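Local coordinates for protein ferulic acid decarboxylase 1 (Candida dubliniensis, PDB 4ZAD) that probably catalyses the reversible decarboxylation of ferulic, p-coumaric and cinnamic acids to their vinyl products, using a prenylated flavin cofactor together with manganese, at residues Gly285-Met290 / Ser321-Cys326; Asp30-Val35 / Val145-His150; Lys155-Tyr160 / Gly180-Ser185; Trp175-Gly180 / Val229-Ile234. All blocks are in the same frame, centred on the assembly; numbering follows the deposited sequence. Where two conformers were deposited one is given.

Contact 1: Gly285-Met290 / Ser321-Cys326; sequences GPFGEM and SNPGLC. With 4LU (1-deoxy-5-O-phosphono-1-(3,3,4,5-tetramethyl-9,11-dioxo-2,3,8,9,10,11-hexahydro-7H-quinolino[1,8-fg]pteridin-12-ium-7-y l)-D-ribitol), chain E.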
# COMPACT_ATOMS: atom_id res chain seq x y z
N GLY A 285 19.34 -22.33 -11.85
CA GLY A 285 17.97 -22.81 -12.13
C GLY A 285 17.26 -21.59 -11.73
O GLY A 285 17.92 -20.75 -11.09
N PRO A 286 15.98 -21.46 -12.12
CA PRO A 286 15.26 -20.33 -11.59
C PRO A 286 15.25 -20.45 -10.08
O PRO A 286 15.50 -21.52 -9.55
CB PRO A 286 13.85 -20.48 -12.18
CG PRO A 286 13.75 -21.88 -12.61
CD PRO A 286 15.12 -22.41 -12.82
N PHE A 287 15.03 -19.33 -9.42
CA PHE A 287 14.91 -19.25 -7.97
C PHE A 287 13.73 -18.31 -7.66
O PHE A 287 13.51 -17.34 -8.37
CB PHE A 287 16.23 -18.70 -7.43
CG PHE A 287 16.35 -18.70 -5.95
CD1 PHE A 287 16.20 -19.85 -5.24
CD2 PHE A 287 16.71 -17.54 -5.28
CE1 PHE A 287 16.35 -19.88 -3.86
CE2 PHE A 287 16.84 -17.52 -3.91
CZ PHE A 287 16.66 -18.71 -3.18
N GLY A 288 12.97 -18.63 -6.63
CA GLY A 288 12.00 -17.70 -6.06
C GLY A 288 12.72 -16.52 -5.44
O GLY A 288 13.48 -16.68 -4.50
N GLU A 289 12.56 -15.34 -6.02
CA GLU A 289 13.39 -14.19 -5.65
C GLU A 289 12.58 -12.99 -5.16
O GLU A 289 11.35 -13.05 -5.02
CB GLU A 289 14.32 -13.78 -6.83
CG GLU A 289 15.83 -14.18 -6.68
CD GLU A 289 16.74 -13.12 -6.04
OE1 GLU A 289 16.28 -12.30 -5.21
OE2 GLU A 289 17.95 -13.12 -6.38
N MET A 290 13.30 -11.90 -4.96
CA MET A 290 12.89 -10.72 -4.23
C MET A 290 11.61 -9.99 -4.61
O MET A 290 11.11 -9.17 -3.82
CB MET A 290 14.06 -9.70 -4.25
CG MET A 290 14.42 -9.19 -5.64
SD MET A 290 15.84 -8.11 -5.57
CE MET A 290 15.07 -6.73 -4.73
N SER A 321 18.46 -17.34 3.56
CA SER A 321 17.35 -16.44 3.17
C SER A 321 16.47 -17.02 2.05
O SER A 321 16.95 -17.52 1.04
CB SER A 321 17.85 -15.07 2.74
OG SER A 321 16.78 -14.28 2.24
N ASN A 322 15.17 -16.91 2.24
CA ASN A 322 14.20 -17.56 1.38
C ASN A 322 13.31 -16.48 0.87
O ASN A 322 12.30 -16.16 1.49
CB ASN A 322 13.43 -18.60 2.19
CG ASN A 322 12.45 -19.38 1.36
OD1 ASN A 322 12.58 -19.49 0.13
ND2 ASN A 322 11.42 -19.92 2.03
N PRO A 323 13.69 -15.88 -0.27
CA PRO A 323 13.07 -14.67 -0.74
C PRO A 323 11.70 -14.90 -1.32
O PRO A 323 11.45 -15.95 -1.90
CB PRO A 323 14.02 -14.20 -1.85
CG PRO A 323 15.25 -14.91 -1.63
CD PRO A 323 14.82 -16.23 -1.13
N GLY A 324 10.84 -13.92 -1.14
CA GLY A 324 9.53 -13.91 -1.77
C GLY A 324 8.83 -12.58 -1.53
O GLY A 324 9.41 -11.49 -1.74
N LEU A 325 7.58 -12.68 -1.08
CA LEU A 325 6.81 -11.49 -0.77
C LEU A 325 7.44 -10.78 0.38
O LEU A 325 8.25 -11.38 1.07
CB LEU A 325 5.35 -11.84 -0.42
CG LEU A 325 4.57 -11.84 -1.74
CD1 LEU A 325 4.44 -13.31 -2.25
CD2 LEU A 325 3.27 -11.09 -1.60
N CYS A 326 7.08 -9.52 0.58
CA CYS A 326 7.67 -8.78 1.67
C CYS A 326 6.97 -9.32 2.91
O CYS A 326 5.81 -9.73 2.82
CB CYS A 326 7.53 -7.26 1.49
SG CYS A 326 5.83 -6.77 1.57
C9 4LU E . 21.21 -9.86 -1.34
C8 4LU E . 20.89 -10.61 -0.20
C7 4LU E . 20.47 -11.94 -0.31
C10 4LU E . 22.35 -10.51 -4.79
C6 4LU E . 20.29 -12.51 -1.68
N3 4LU E . 22.92 -11.84 -7.11
C2 4LU E . 23.46 -10.64 -6.88
C13 4LU E . 21.06 -14.75 -1.52
C5 4LU E . 19.87 -13.90 -1.88
C1 4LU E . 20.07 -13.37 -4.32
O2 4LU E . 24.23 -10.19 -7.74
N1 4LU E . 23.18 -9.97 -5.73
C4 4LU E . 22.07 -12.40 -6.22
O4 4LU E . 21.63 -13.53 -6.57
C4A 4LU E . 21.75 -11.76 -5.05
N5 4LU E . 20.53 -12.16 -4.13
C3 4LU E . 19.74 -14.23 -3.28
C12 4LU E . 18.68 -14.33 -1.02
C5A 4LU E . 20.60 -11.65 -2.85
C7M 4LU E . 20.14 -12.79 0.89
C8M 4LU E . 21.08 -9.93 1.13
C9A 4LU E . 21.24 -10.40 -2.64
N10 4LU E . 22.10 -9.83 -3.64
C1' 4LU E . 22.25 -8.37 -3.76
C2' 4LU E . 23.71 -8.03 -3.45
O2' 4LU E . 24.10 -8.72 -2.24
C3' 4LU E . 23.94 -6.52 -3.32
O3' 4LU E . 23.66 -5.87 -4.58
C4' 4LU E . 25.39 -6.18 -2.88
O4' 4LU E . 25.64 -4.79 -3.11
C5' 4LU E . 26.43 -6.97 -3.69
O5' 4LU E . 27.77 -6.65 -3.37
P 4LU E . 28.69 -5.74 -4.28
O2P 4LU E . 30.01 -5.97 -3.53
O3P 4LU E . 28.04 -4.35 -4.16
O1P 4LU E . 28.62 -6.31 -5.68
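The Phe-287 ring meets Pro-323 obliquely. Its CE2 lies 3.7 Å from Pro-323 CD, and the two side chains cross at about a right angle. At the ring edge, near its plane, comes Ser-321 O, 4.4 Å from Phe-287 CZ. The cofactor atom C3 also approaches the ring obliquely. Phe-287 CG is anti to the backbone N (chi1 -173°), which carries the ring back to the 321-326 segment although the side chain does not start out toward it. Both segments are loops, following strands 280-284 and 317-319, and they line the prenylated-flavin pocket of this UbiD-family enzyme. Pro-323 CG packs on the C12 methyl of the cofactor at 3.5 Å. Ser-321 CB touches the C7M methyl at 3.7 Å, while Ser-321 OG is hydrogen-bonded to Glu-329. Glu-289, the probable proton donor, was modelled in two conformers. In one of them OE1 accepts from Met-290 N through its anti lone pair and OE2 points to cofactor C1, so these details are less certain. Gly-288 O and Pro-323 O, both acceptors, stand 3.4 Å apart without bonding. Gln-366 NE2 bonds to both Met-290 O and Gly-324 O.

Contact 2: Asp30-Val35 / Val145-His150; sequences DPNLEV and VPLLHH
A single beta bridge pairs Asn-32 with Leu-147 just before helix 34-45 begins. It joins the N-terminal region of the chain to a loop that precedes strand 162-166. Leu-147 N donates to Pro-31 O at 3.0 Å. In return Leu-33 N reaches Leu-147 O at 3.3 Å, but this bond is weak and bent. The CA atoms of Pro-146 and Leu-33 add CA-H...O contacts to the same two carbonyls.

The side chains pack around this backbone pair. Asn-32 and Leu-147 lie side by side and point the same way. Both have CG anti to the backbone N, and Asn-32 OD1 comes to 3.3 Å from Leu-147 CD2. Leu-33 CD2 turns back across the contact, 3.4 Å from Leu-147 O and 3.6 Å from His-150 N. It also meets Leu-147 CD2 at 3.9 Å. Pro-31 CB rests 3.8 Å from Val-145 O.

The turn is shaped from within. Asp-30 OD1 accepts from Asn-32 N, an Asx turn, and Glu-34 OE1 accepts from Asp-30 N. Leu-33 holds the N-cap position of the helix. Val-500 of the second subunit packs on Leu-33, and Tyr-496 of that subunit bonds to Leu-148 O.

The bridge rests on one good hydrogen bond with a weak one beside it, which gives little polar grip across the segments. The rest is largely leucine and proline carbons packed against each other and against backbone carbonyls.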
# COMPACT_ATOMS: atom_id res chain seq x y z
N ASP A 30 12.28 -31.44 6.83
CA ASP A 30 12.85 -31.93 5.56
C ASP A 30 13.37 -30.74 4.80
O ASP A 30 12.65 -29.76 4.63
CB ASP A 30 11.80 -32.69 4.72
CG ASP A 30 12.40 -33.46 3.53
OD1 ASP A 30 13.61 -33.40 3.27
OD2 ASP A 30 11.65 -34.15 2.80
N PRO A 31 14.64 -30.79 4.37
CA PRO A 31 15.21 -29.74 3.49
C PRO A 31 14.42 -29.53 2.20
O PRO A 31 14.34 -28.40 1.67
CB PRO A 31 16.60 -30.28 3.16
CG PRO A 31 16.96 -31.13 4.34
CD PRO A 31 15.68 -31.66 4.94
N ASN A 32 13.85 -30.62 1.71
CA ASN A 32 12.94 -30.54 0.58
C ASN A 32 11.61 -29.90 0.98
O ASN A 32 10.71 -30.58 1.45
CB ASN A 32 12.69 -31.91 -0.04
CG ASN A 32 11.89 -31.82 -1.32
OD1 ASN A 32 11.87 -30.77 -1.95
ND2 ASN A 32 11.24 -32.92 -1.71
N LEU A 33 11.55 -28.58 0.81
CA LEU A 33 10.35 -27.74 0.84
C LEU A 33 9.85 -27.29 2.19
O LEU A 33 9.11 -26.34 2.22
CB LEU A 33 9.17 -28.33 0.05
CG LEU A 33 9.34 -28.39 -1.47
CD1 LEU A 33 8.12 -29.04 -2.13
CD2 LEU A 33 9.65 -27.01 -2.10
N GLU A 34 10.22 -27.93 3.29
CA GLU A 34 9.61 -27.56 4.59
C GLU A 34 10.38 -26.45 5.27
O GLU A 34 9.83 -25.67 6.07
CB GLU A 34 9.53 -28.77 5.55
CG GLU A 34 8.82 -30.01 4.98
CD GLU A 34 8.69 -31.19 5.97
OE1 GLU A 34 9.20 -31.10 7.11
OE2 GLU A 34 8.07 -32.21 5.57
N VAL A 35 11.68 -26.40 5.01
CA VAL A 35 12.50 -25.39 5.63
C VAL A 35 11.98 -24.06 5.09
O VAL A 35 11.74 -23.14 5.84
CB VAL A 35 13.99 -25.61 5.33
CG1 VAL A 35 14.80 -24.41 5.69
CG2 VAL A 35 14.50 -26.81 6.10
N VAL A 145 20.97 -29.31 1.98
CA VAL A 145 20.79 -28.06 1.27
C VAL A 145 19.33 -28.03 0.90
O VAL A 145 18.81 -29.01 0.37
CB VAL A 145 21.70 -28.02 0.00
CG1 VAL A 145 21.47 -26.77 -0.84
CG2 VAL A 145 23.16 -28.16 0.42
N PRO A 146 18.65 -26.94 1.22
CA PRO A 146 17.21 -26.90 1.01
C PRO A 146 16.78 -26.67 -0.43
O PRO A 146 17.51 -26.03 -1.19
CB PRO A 146 16.77 -25.68 1.84
CG PRO A 146 17.98 -24.83 1.95
CD PRO A 146 19.16 -25.75 1.94
N LEU A 147 15.59 -27.17 -0.77
CA LEU A 147 14.86 -26.73 -1.95
C LEU A 147 13.78 -25.75 -1.47
O LEU A 147 12.68 -26.11 -0.98
CB LEU A 147 14.25 -27.90 -2.70
CG LEU A 147 13.62 -27.61 -4.06
CD1 LEU A 147 14.67 -27.74 -5.14
CD2 LEU A 147 12.47 -28.57 -4.33
N LEU A 148 14.13 -24.48 -1.59
CA LEU A 148 13.45 -23.43 -0.87
C LEU A 148 12.06 -23.16 -1.43
O LEU A 148 11.12 -22.93 -0.65
CB LEU A 148 14.30 -22.16 -0.89
CG LEU A 148 15.54 -22.27 -0.03
CD1 LEU A 148 16.45 -21.06 -0.23
CD2 LEU A 148 15.07 -22.43 1.45
N HIS A 149 11.95 -23.18 -2.75
CA HIS A 149 10.68 -22.96 -3.40
C HIS A 149 10.39 -24.03 -4.45
O HIS A 149 11.27 -24.40 -5.19
CB HIS A 149 10.62 -21.62 -4.14
CG HIS A 149 11.37 -20.51 -3.50
ND1 HIS A 149 12.74 -20.41 -3.52
CD2 HIS A 149 10.92 -19.37 -2.92
CE1 HIS A 149 13.11 -19.29 -2.93
NE2 HIS A 149 12.02 -18.64 -2.56
N HIS A 150 9.13 -24.47 -4.54
CA HIS A 150 8.65 -25.23 -5.69
C HIS A 150 9.04 -24.50 -6.94
O HIS A 150 8.74 -23.31 -7.08
CB HIS A 150 7.12 -25.37 -5.68
CG HIS A 150 6.58 -26.34 -6.69
ND1 HIS A 150 6.96 -27.68 -6.70
CD2 HIS A 150 5.70 -26.19 -7.70
CE1 HIS A 150 6.34 -28.29 -7.70
NE2 HIS A 150 5.57 -27.41 -8.32

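Contact 3: Lys155-Tyr160 / Gly180-Ser185; sequences KFIQTY and GMVHDS. With 4LU (1-deoxy-5-O-phosphono-1-(3,3,4,5-tetramethyl-9,11-dioxo-2,3,8,9,10,11-hexahydro-7H-quinolino[1,8-fg]pteridin-12-ium-7-y l)-D-ribitol), chain E.
Gln-158 and Gly-180 form an antiparallel hydrogen-bonded pair, a single beta bridge with CA atoms 4.6 Å apart. It sets the 155-160 loop beside strand 181-184, which belongs to the large antiparallel sheet of the Rift-related domain. Gln-158 N donates to Gly-180 O at 3.1 Å. The return bond from Gly-180 N to Gln-158 O is weak. Further along, Val-182 N donates a hydrogen bond to Lys-155 O at 3.0 Å.

Met-181 covers one face of the Phe-156 ring. Its CB sits over the ring centre, 3.5 Å from the centroid, in a CH-pi contact. Met-181 CG lies between its backbone N and carbonyl carbon (chi1 49°) and comes 3.6 Å from Phe-156 CZ. The sulfur follows obliquely, making a Met-aromatic contact. Phe-287 meets the same ring with the two planes at about 40°. Ile-157 CB packs on Val-182 CG2, the two side chains crossing at a slant. Gly-180 has no side chain, and Gln-158 CB and CG lie against its N and CA. The amide of Gln-158 turns off to bond Gly-161 O.

The far end of the loop reaches the prenylated flavin. Thr-159 O comes 2.9 Å from the C13 methyl of the cofactor, and the edge of the Tyr-160 ring offers CD1 to the C7M methyl at 4.0 Å.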
# COMPACT_ATOMS: atom_id res chain seq x y z
N LYS A 155 19.01 -26.99 -5.47
CA LYS A 155 19.04 -26.69 -4.07
C LYS A 155 20.00 -25.50 -3.85
O LYS A 155 21.19 -25.56 -4.20
CB LYS A 155 19.46 -27.91 -3.28
CG LYS A 155 18.58 -29.17 -3.48
CD LYS A 155 19.32 -30.42 -2.90
CE LYS A 155 18.50 -31.70 -2.87
NZ LYS A 155 18.97 -32.50 -1.70
N PHE A 156 19.48 -24.42 -3.30
CA PHE A 156 20.27 -23.19 -3.14
C PHE A 156 21.01 -23.13 -1.81
O PHE A 156 20.46 -22.70 -0.77
CB PHE A 156 19.42 -21.96 -3.40
CG PHE A 156 19.33 -21.60 -4.86
CD1 PHE A 156 18.34 -22.13 -5.66
CD2 PHE A 156 20.25 -20.71 -5.43
CE1 PHE A 156 18.27 -21.78 -7.00
CE2 PHE A 156 20.18 -20.37 -6.76
CZ PHE A 156 19.22 -20.89 -7.54
N ILE A 157 22.26 -23.55 -1.86
CA ILE A 157 23.08 -23.71 -0.67
C ILE A 157 23.55 -22.35 -0.19
O ILE A 157 23.80 -22.16 0.99
CB ILE A 157 24.28 -24.65 -0.95
CG1 ILE A 157 24.96 -25.10 0.34
CG2 ILE A 157 25.30 -24.02 -1.93
CD1 ILE A 157 26.07 -26.09 0.10
N GLN A 158 23.64 -21.41 -1.12
CA GLN A 158 24.19 -20.09 -0.85
C GLN A 158 23.12 -19.06 -1.00
O GLN A 158 22.77 -18.63 -2.10
CB GLN A 158 25.40 -19.82 -1.73
CG GLN A 158 25.73 -18.39 -2.07
CD GLN A 158 25.89 -17.47 -0.88
OE1 GLN A 158 25.63 -17.83 0.25
NE2 GLN A 158 26.29 -16.24 -1.17
N THR A 159 22.56 -18.69 0.14
CA THR A 159 21.60 -17.64 0.21
C THR A 159 21.99 -16.61 1.26
O THR A 159 21.40 -15.56 1.29
CB THR A 159 20.17 -18.18 0.47
OG1 THR A 159 20.06 -18.71 1.81
CG2 THR A 159 19.84 -19.27 -0.53
N TYR A 160 22.98 -16.88 2.11
CA TYR A 160 23.30 -15.92 3.17
C TYR A 160 24.73 -16.08 3.68
O TYR A 160 25.03 -15.83 4.86
CB TYR A 160 22.28 -16.01 4.31
CG TYR A 160 22.07 -14.72 5.11
CD1 TYR A 160 21.23 -13.73 4.66
CD2 TYR A 160 22.70 -14.52 6.35
CE1 TYR A 160 21.03 -12.56 5.41
CE2 TYR A 160 22.49 -13.38 7.11
CZ TYR A 160 21.65 -12.40 6.63
OH TYR A 160 21.43 -11.27 7.35
N GLY A 180 23.50 -18.98 -4.99
CA GLY A 180 24.27 -20.12 -5.43
C GLY A 180 23.55 -21.43 -5.22
O GLY A 180 22.97 -21.68 -4.16
N MET A 181 23.56 -22.26 -6.24
CA MET A 181 22.93 -23.55 -6.13
C MET A 181 23.93 -24.67 -6.44
O MET A 181 24.90 -24.48 -7.18
CB MET A 181 21.67 -23.65 -7.01
CG MET A 181 21.80 -23.20 -8.45
SD MET A 181 20.46 -23.89 -9.46
CE MET A 181 21.14 -25.52 -9.90
N VAL A 182 23.69 -25.84 -5.86
CA VAL A 182 24.57 -26.97 -6.05
C VAL A 182 24.42 -27.44 -7.48
O VAL A 182 23.31 -27.64 -7.94
CB VAL A 182 24.22 -28.13 -5.12
CG1 VAL A 182 25.19 -29.32 -5.35
CG2 VAL A 182 24.27 -27.67 -3.65
N HIS A 183 25.54 -27.56 -8.19
CA HIS A 183 25.56 -28.05 -9.56
C HIS A 183 25.86 -29.54 -9.59
O HIS A 183 25.20 -30.29 -10.30
CB HIS A 183 26.60 -27.32 -10.40
CG HIS A 183 26.81 -27.95 -11.75
ND1 HIS A 183 25.88 -27.84 -12.77
CD2 HIS A 183 27.82 -28.70 -12.24
CE1 HIS A 183 26.32 -28.49 -13.83
NE2 HIS A 183 27.50 -29.02 -13.53
N ASP A 184 26.87 -29.95 -8.84
CA ASP A 184 27.18 -31.38 -8.75
C ASP A 184 27.93 -31.63 -7.47
O ASP A 184 28.10 -30.72 -6.65
CB ASP A 184 27.98 -31.86 -9.97
CG ASP A 184 29.38 -31.25 -10.06
OD1 ASP A 184 30.09 -31.15 -9.03
OD2 ASP A 184 29.80 -30.89 -11.17
N SER A 185 28.42 -32.84 -7.27
CA SER A 185 29.22 -33.12 -6.06
C SER A 185 30.16 -32.01 -5.56
O SER A 185 30.33 -31.84 -4.36
CB SER A 185 30.02 -34.40 -6.22
OG SER A 185 29.22 -35.48 -5.76
C9 4LU E . 21.21 -9.86 -1.34
C8 4LU E . 20.89 -10.61 -0.20
C7 4LU E . 20.47 -11.94 -0.31
C10 4LU E . 22.35 -10.51 -4.79
C6 4LU E . 20.29 -12.51 -1.68
N3 4LU E . 22.92 -11.84 -7.11
C2 4LU E . 23.46 -10.64 -6.88
C13 4LU E . 21.06 -14.75 -1.52
C5 4LU E . 19.87 -13.90 -1.88
C1 4LU E . 20.07 -13.37 -4.32
O2 4LU E . 24.23 -10.19 -7.74
N1 4LU E . 23.18 -9.97 -5.73
C4 4LU E . 22.07 -12.40 -6.22
O4 4LU E . 21.63 -13.53 -6.57
C4A 4LU E . 21.75 -11.76 -5.05
N5 4LU E . 20.53 -12.16 -4.13
C3 4LU E . 19.74 -14.23 -3.28
C12 4LU E . 18.68 -14.33 -1.02
C5A 4LU E . 20.60 -11.65 -2.85
C7M 4LU E . 20.14 -12.79 0.89
C8M 4LU E . 21.08 -9.93 1.13
C9A 4LU E . 21.24 -10.40 -2.64
N10 4LU E . 22.10 -9.83 -3.64
C1' 4LU E . 22.25 -8.37 -3.76
C2' 4LU E . 23.71 -8.03 -3.45
O2' 4LU E . 24.10 -8.72 -2.24
C3' 4LU E . 23.94 -6.52 -3.32
O3' 4LU E . 23.66 -5.87 -4.58
C4' 4LU E . 25.39 -6.18 -2.88
O4' 4LU E . 25.64 -4.79 -3.11
C5' 4LU E . 26.43 -6.97 -3.69
O5' 4LU E . 27.77 -6.65 -3.37
P 4LU E . 28.69 -5.74 -4.28
O2P 4LU E . 30.01 -5.97 -3.53
O3P 4LU E . 28.04 -4.35 -4.16
O1P 4LU E . 28.62 -6.31 -5.68

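Contact 4: Trp175-Gly180 / Val229-Ile234; sequences WSIARG and VSSMPI. With K (potassium ion), chain D; 4LU (1-deoxy-5-O-phosphono-1-(3,3,4,5-tetramethyl-9,11-dioxo-2,3,8,9,10,11-hexahydro-7H-quinolino[1,8-fg]pteridin-12-ium-7-y l)-D-ribitol), chain E.
Ser-230 sits against the backbone of Trp-175 to Ile-177, and here the contact is tight. Ser-230 O accepts a weak hydrogen bond from Ile-177 N at 3.2 Å. The same oxygen takes a CA-H...O contact from Ser-176 CA, also at 3.2 Å. In the other direction Ser-230 CA points its hydrogen at Trp-175 O, with 162° at the hydrogen. Ser-230 OG lies 3.7 Å from Trp-175 CB but bonds to Ala-226 O of its own helix. Ile-177 CG1 reaches Ser-230 CB, and Ile-177 CD1 meets Ser-231 CB at 3.8 Å.

Past Ile-177 the two segments part, and the cofactor takes up the contacts, not solvent. Ile-177 CG2, anti to its backbone N, packs on cofactor C7 and the prenyl-derived methyl C13. Ile-177 O accepts from the ribityl O2', and Arg-179 N donates to O4 of the cofactor at 3.0 Å. The Arg-179 side chain forms a salt bridge with Glu-284.

A potassium ion binds where the segments meet the phosphate. Its ligands are the carbonyls of Trp-175, Val-229, Ser-230 and Met-232, with Met-232 O at 2.7 Å. Two of these carbonyls come from the C-terminal end of helix 224-230, whose dipole would probably favour a cation. Cofactor O5' and O2P and Glu-240 OE1 complete the shell, and manganese lies close by. Metal ions at the cofactor phosphate are characteristic of UbiD-family prenylated-FMN sites.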
# COMPACT_ATOMS: atom_id res chain seq x y z
N TRP A 175 33.64 -8.37 -0.76
CA TRP A 175 32.79 -9.30 -0.01
C TRP A 175 31.35 -8.99 -0.39
O TRP A 175 30.90 -7.83 -0.24
CB TRP A 175 32.97 -9.13 1.49
CG TRP A 175 34.32 -9.55 2.08
CD1 TRP A 175 35.41 -10.00 1.40
CD2 TRP A 175 34.69 -9.53 3.47
NE1 TRP A 175 36.44 -10.26 2.28
CE2 TRP A 175 36.02 -9.96 3.55
CE3 TRP A 175 34.04 -9.16 4.64
CZ2 TRP A 175 36.71 -10.07 4.77
CZ3 TRP A 175 34.72 -9.25 5.84
CH2 TRP A 175 36.04 -9.73 5.89
N SER A 176 30.63 -9.98 -0.91
CA SER A 176 29.25 -9.75 -1.32
C SER A 176 28.39 -10.99 -1.22
O SER A 176 28.92 -12.08 -1.05
CB SER A 176 29.21 -9.26 -2.74
OG SER A 176 29.68 -10.27 -3.58
N ILE A 177 27.08 -10.82 -1.34
CA ILE A 177 26.13 -11.94 -1.36
C ILE A 177 25.65 -12.08 -2.77
O ILE A 177 25.38 -11.08 -3.43
CB ILE A 177 24.87 -11.71 -0.50
CG1 ILE A 177 25.23 -11.52 0.97
CG2 ILE A 177 23.85 -12.87 -0.65
CD1 ILE A 177 24.01 -11.21 1.84
N ALA A 178 25.53 -13.32 -3.22
CA ALA A 178 24.93 -13.63 -4.51
C ALA A 178 24.50 -15.04 -4.39
O ALA A 178 25.11 -15.80 -3.66
CB ALA A 178 25.94 -13.46 -5.68
N ARG A 179 23.43 -15.40 -5.08
CA ARG A 179 22.83 -16.69 -4.88
C ARG A 179 23.72 -17.75 -5.45
O ARG A 179 24.59 -17.45 -6.28
CB ARG A 179 21.44 -16.75 -5.50
CG ARG A 179 21.41 -16.90 -6.98
CD ARG A 179 19.97 -16.88 -7.40
NE ARG A 179 19.75 -17.20 -8.80
CZ ARG A 179 18.75 -16.70 -9.52
NH1 ARG A 179 17.89 -15.84 -8.98
NH2 ARG A 179 18.59 -17.05 -10.80
N GLY A 180 23.50 -18.98 -4.99
CA GLY A 180 24.27 -20.12 -5.43
C GLY A 180 23.55 -21.43 -5.22
O GLY A 180 22.97 -21.68 -4.16
N VAL A 229 27.11 -5.66 5.34
CA VAL A 229 27.85 -4.95 4.28
C VAL A 229 28.02 -5.78 3.00
O VAL A 229 27.99 -5.22 1.91
CB VAL A 229 29.19 -4.41 4.80
CG1 VAL A 229 29.97 -3.71 3.69
CG2 VAL A 229 28.92 -3.43 5.94
N SER A 230 28.15 -7.10 3.14
CA SER A 230 28.23 -7.97 1.99
C SER A 230 27.01 -7.72 1.11
O SER A 230 27.05 -7.83 -0.11
CB SER A 230 28.32 -9.48 2.37
OG SER A 230 29.61 -9.83 2.87
N SER A 231 25.93 -7.34 1.74
CA SER A 231 24.71 -7.02 1.01
C SER A 231 24.54 -5.55 0.54
O SER A 231 23.58 -5.23 -0.17
CB SER A 231 23.55 -7.47 1.87
OG SER A 231 22.35 -7.25 1.13
N MET A 232 25.47 -4.66 0.91
CA MET A 232 25.41 -3.22 0.61
C MET A 232 26.28 -2.85 -0.58
O MET A 232 27.40 -3.32 -0.67
CB MET A 232 25.95 -2.49 1.83
CG MET A 232 26.02 -0.97 1.74
SD MET A 232 26.08 -0.32 3.40
CE MET A 232 25.82 1.44 3.10
N PRO A 233 25.78 -2.01 -1.51
CA PRO A 233 26.59 -1.61 -2.66
C PRO A 233 27.49 -0.41 -2.36
O PRO A 233 27.19 0.72 -2.80
CB PRO A 233 25.56 -1.24 -3.71
CG PRO A 233 24.45 -0.67 -2.89
CD PRO A 233 24.40 -1.52 -1.65
N ILE A 234 28.57 -0.65 -1.62
CA ILE A 234 29.62 0.36 -1.43
C ILE A 234 30.44 0.50 -2.73
O ILE A 234 30.23 -0.24 -3.71
CB ILE A 234 30.52 0.07 -0.21
CG1 ILE A 234 31.36 -1.20 -0.39
CG2 ILE A 234 29.69 -0.00 1.07
CD1 ILE A 234 32.56 -1.19 0.50
K K D . 28.97 -5.51 -0.95
C9 4LU E . 21.21 -9.86 -1.34
C8 4LU E . 20.89 -10.61 -0.20
C7 4LU E . 20.47 -11.94 -0.31
C10 4LU E . 22.35 -10.51 -4.79
C6 4LU E . 20.29 -12.51 -1.68
N3 4LU E . 22.92 -11.84 -7.11
C2 4LU E . 23.46 -10.64 -6.88
C13 4LU E . 21.06 -14.75 -1.52
C5 4LU E . 19.87 -13.90 -1.88
C1 4LU E . 20.07 -13.37 -4.32
O2 4LU E . 24.23 -10.19 -7.74
N1 4LU E . 23.18 -9.97 -5.73
C4 4LU E . 22.07 -12.40 -6.22
O4 4LU E . 21.63 -13.53 -6.57
C4A 4LU E . 21.75 -11.76 -5.05
N5 4LU E . 20.53 -12.16 -4.13
C3 4LU E . 19.74 -14.23 -3.28
C12 4LU E . 18.68 -14.33 -1.02
C5A 4LU E . 20.60 -11.65 -2.85
C7M 4LU E . 20.14 -12.79 0.89
C8M 4LU E . 21.08 -9.93 1.13
C9A 4LU E . 21.24 -10.40 -2.64
N10 4LU E . 22.10 -9.83 -3.64
C1' 4LU E . 22.25 -8.37 -3.76
C2' 4LU E . 23.71 -8.03 -3.45
O2' 4LU E . 24.10 -8.72 -2.24
C3' 4LU E . 23.94 -6.52 -3.32
O3' 4LU E . 23.66 -5.87 -4.58
C4' 4LU E . 25.39 -6.18 -2.88
O4' 4LU E . 25.64 -4.79 -3.11
C5' 4LU E . 26.43 -6.97 -3.69
O5' 4LU E . 27.77 -6.65 -3.37
P 4LU E . 28.69 -5.74 -4.28
O2P 4LU E . 30.01 -5.97 -3.53
O3P 4LU E . 28.04 -4.35 -4.16
O1P 4LU E . 28.62 -6.31 -5.68

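Contacts 1, 3 and 4 all touch the prenylated flavin, and contact 2 does not touch it. Contacts 3 and 4 share Gly-180 and alternate along the chain. Their centres are about 16 Å apart. Contact 1 meets contact 3 where Ser-321 N and Thr-159 OG1 come to 2.7 Å, probably a hydrogen bond. It meets contact 4 through Arg-179, whose NH1 is 3.5 Å from Glu-289 CG. Contact 2 reaches the pocket indirectly: His-149 NE2 lies 2.8 Å from Pro-323 O, probably a hydrogen bond, and its side chain is about 8 Å from the cofactor. Contacts 2 and 4 do not touch, with nearest atoms about 6 Å apart. Contacts 1 and 2 also face the second subunit.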